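Local structure of Sn-glycerol-3-phosphate ABC transporter substrate-binding protein UspB (Mycobacterium tuberculosis, 4MFI) at residues Ser50-Glu55 with Ala337-Gln342. The protein binds glycerophosphocholine and probably delivers it to an ABC transporter for import into the mycobacterial cell. Sequence-based numbering, arbitrary orientation.
Sequences SAAERE and AYFSQQ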
loop_
_atom_site.group_PDB
_atom_site.type_symbol
_atom_site.label_atom_id
_atom_site.label_comp_id
_atom_site.label_asym_id
_atom_site.label_seq_id
_atom_site.Cartn_x
_atom_site.Cartn_y
_atom_site.Cartn_z
ATOM N N SER A 50 -17.072 2.408 7.963
ATOM C CA SER A 50 -17.685 2.053 9.245
ATOM C C SER A 50 -18.915 1.154 9.080
ATOM O O SER A 50 -19.095 0.219 9.851
ATOM C CB SER A 50 -18.015 3.291 10.084
ATOM O OG SER A 50 -19.072 4.045 9.518
ATOM N N ALA A 51 -19.745 1.422 8.075
ATOM C CA ALA A 51 -20.898 0.559 7.808
ATOM C C ALA A 51 -20.483 -0.872 7.456
ATOM O O ALA A 51 -21.084 -1.837 7.934
ATOM C CB ALA A 51 -21.779 1.149 6.709
ATOM N N ALA A 52 -19.458 -1.014 6.620
ATOM C CA ALA A 52 -18.972 -2.340 6.252
ATOM C C ALA A 52 -18.389 -3.051 7.467
ATOM O O ALA A 52 -18.569 -4.257 7.636
ATOM C CB ALA A 52 -17.944 -2.242 5.147
ATOM N N GLU A 53 -17.693 -2.299 8.318
ATOM C CA GLU A 53 -17.124 -2.868 9.535
ATOM C C GLU A 53 -18.211 -3.319 10.516
ATOM O O GLU A 53 -18.096 -4.380 11.135
ATOM C CB GLU A 53 -16.162 -1.876 10.191
ATOM C CG GLU A 53 -14.940 -1.590 9.328
ATOM C CD GLU A 53 -13.959 -0.639 9.975
ATOM O OE1 GLU A 53 -14.413 0.364 10.569
ATOM O OE2 GLU A 53 -12.729 -0.889 9.883
ATOM N N ARG A 54 -19.266 -2.522 10.662
ATOM C CA ARG A 54 -20.380 -2.931 11.515
ATOM C C ARG A 54 -21.052 -4.201 10.990
ATOM O O ARG A 54 -21.485 -5.049 11.771
ATOM C CB ARG A 54 -21.401 -1.806 11.673
ATOM C CG ARG A 54 -20.904 -0.663 12.545
ATOM C CD ARG A 54 -22.008 0.340 12.845
ATOM N NE ARG A 54 -22.571 0.916 11.626
ATOM C CZ ARG A 54 -22.128 2.030 11.053
ATOM N NH1 ARG A 54 -21.113 2.698 11.588
ATOM N NH2 ARG A 54 -22.701 2.480 9.945
ATOM N N GLU A 55 -21.129 -4.336 9.669
ATOM C CA GLU A 55 -21.693 -5.540 9.071
ATOM C C GLU A 55 -20.813 -6.753 9.366
ATOM O O GLU A 55 -21.315 -7.823 9.715
ATOM C CB GLU A 55 -21.893 -5.359 7.558
ATOM C CG GLU A 55 -22.207 -6.650 6.794
ATOM C CD GLU A 55 -23.535 -7.286 7.173
ATOM O OE1 GLU A 55 -24.426 -6.575 7.694
ATOM O OE2 GLU A 55 -23.691 -8.510 6.938
ATOM N N ALA A 337 -13.915 -10.361 0.503
ATOM C CA ALA A 337 -14.597 -10.044 -0.749
ATOM C C ALA A 337 -15.639 -8.956 -0.517
ATOM O O ALA A 337 -15.696 -7.972 -1.259
ATOM C CB ALA A 337 -15.245 -11.288 -1.341
ATOM N N TYR A 338 -16.451 -9.129 0.523
ATOM C CA TYR A 338 -17.443 -8.123 0.896
ATOM C C TYR A 338 -16.805 -6.765 1.194
ATOM O O TYR A 338 -17.254 -5.730 0.680
ATOM C CB TYR A 338 -18.274 -8.593 2.094
ATOM C CG TYR A 338 -19.148 -7.507 2.673
ATOM C CD1 TYR A 338 -20.336 -7.139 2.053
ATOM C CD2 TYR A 338 -18.775 -6.836 3.833
ATOM C CE1 TYR A 338 -21.129 -6.136 2.578
ATOM C CE2 TYR A 338 -19.558 -5.839 4.366
ATOM C CZ TYR A 338 -20.731 -5.488 3.737
ATOM O OH TYR A 338 -21.508 -4.488 4.272
ATOM N N PHE A 339 -15.759 -6.768 2.018
ATOM C CA PHE A 339 -15.074 -5.532 2.371
ATOM C C PHE A 339 -14.553 -4.827 1.118
ATOM O O PHE A 339 -14.701 -3.606 0.971
ATOM C CB PHE A 339 -13.929 -5.823 3.345
ATOM C CG PHE A 339 -13.329 -4.591 3.965
ATOM C CD1 PHE A 339 -14.002 -3.901 4.966
ATOM C CD2 PHE A 339 -12.073 -4.145 3.577
ATOM C CE1 PHE A 339 -13.446 -2.773 5.553
ATOM C CE2 PHE A 339 -11.510 -3.015 4.159
ATOM C CZ PHE A 339 -12.203 -2.329 5.148
ATOM N N SER A 340 -13.961 -5.604 0.216
ATOM C CA SER A 340 -13.452 -5.085 -1.055
ATOM C C SER A 340 -14.555 -4.440 -1.893
ATOM O O SER A 340 -14.384 -3.341 -2.421
ATOM C CB SER A 340 -12.781 -6.210 -1.853
ATOM O OG SER A 340 -12.377 -5.754 -3.133
ATOM N N GLN A 341 -15.687 -5.125 -2.019
ATOM C CA GLN A 341 -16.806 -4.602 -2.802
ATOM C C GLN A 341 -17.352 -3.297 -2.233
ATOM O O GLN A 341 -17.807 -2.427 -2.976
ATOM C CB GLN A 341 -17.925 -5.642 -2.876
ATOM C CG GLN A 341 -17.541 -6.883 -3.655
ATOM C CD GLN A 341 -18.366 -8.097 -3.276
ATOM O OE1 GLN A 341 -19.441 -7.981 -2.680
ATOM N NE2 GLN A 341 -17.861 -9.277 -3.619
ATOM N N GLN A 342 -17.289 -3.160 -0.913
ATOM C CA GLN A 342 -17.840 -1.988 -0.245
ATOM C C GLN A 342 -16.893 -0.790 -0.215
ATOM O O GLN A 342 -17.350 0.352 -0.125
ATOM C CB GLN A 342 -18.258 -2.342 1.185
ATOM C CG GLN A 342 -19.420 -3.313 1.264
ATOM C CD GLN A 342 -20.654 -2.777 0.572
ATOM O OE1 GLN A 342 -21.081 -1.650 0.830
ATOM N NE2 GLN A 342 -21.229 -3.575 -0.319
#
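Two antiparallel helices packed against the mixed sheet, the first turns of helix 50-63 and the C-terminal part of helix 333-343, meet through Ala52 on one and Tyr338, Phe339 and Gln342 on the other. The short segments run at 162° to each other with axes 10.0 Å apart; Ala52 CA and Phe339 CA are the nearest CA pair, 6.4 Å apart, an approach consistent with the small side chain of Ala52. Ala52 CB sits among three side chains: it lies 4.0 Å from Gln342 CB, equally near Tyr338 CE2, and slightly farther from the Phe339 ring at CD1. Tyr338 reaches across to the other helix because its CG is anti to the backbone N (chi1 170°). Ala52 O faces the rim of the ring, roughly in its plane, while the hydroxyl end lies against the aliphatic part of Glu55, with Tyr338 OH 3.4 Å from Glu55 CG. The Glu55 and Tyr338 side chains lie nearly perpendicular to each other, and the bend in the Glu55 chain (chi2 65°) carries its carboxylate to a salt bridge with Arg59, which also makes a cation-pi contact with Tyr338. Within its own helix, Gln342 CG rests over one face of the Tyr338 ring, 3.5 Å from its plane and displaced from the centre. Deeper in, Glu53 CG approaches the edge of the Phe339 ring, 4.2 Å from CE1. The Glu53 carboxylate is buried, but hydrogen bonds at both oxygens satisfy it: OE1 with His45 ND1, OE2 with Ser43 OG and Tyr150 OH, and the Tyr150 ring also meets that of Phe339. No hydrogen bond joins the two segments; mainly apolar and van der Waals contact between neighbouring helices brings together distant parts of the chain beside the central sheet, an arrangement consistent with the alpha/beta fold of periplasmic-binding-protein-like solute receptors.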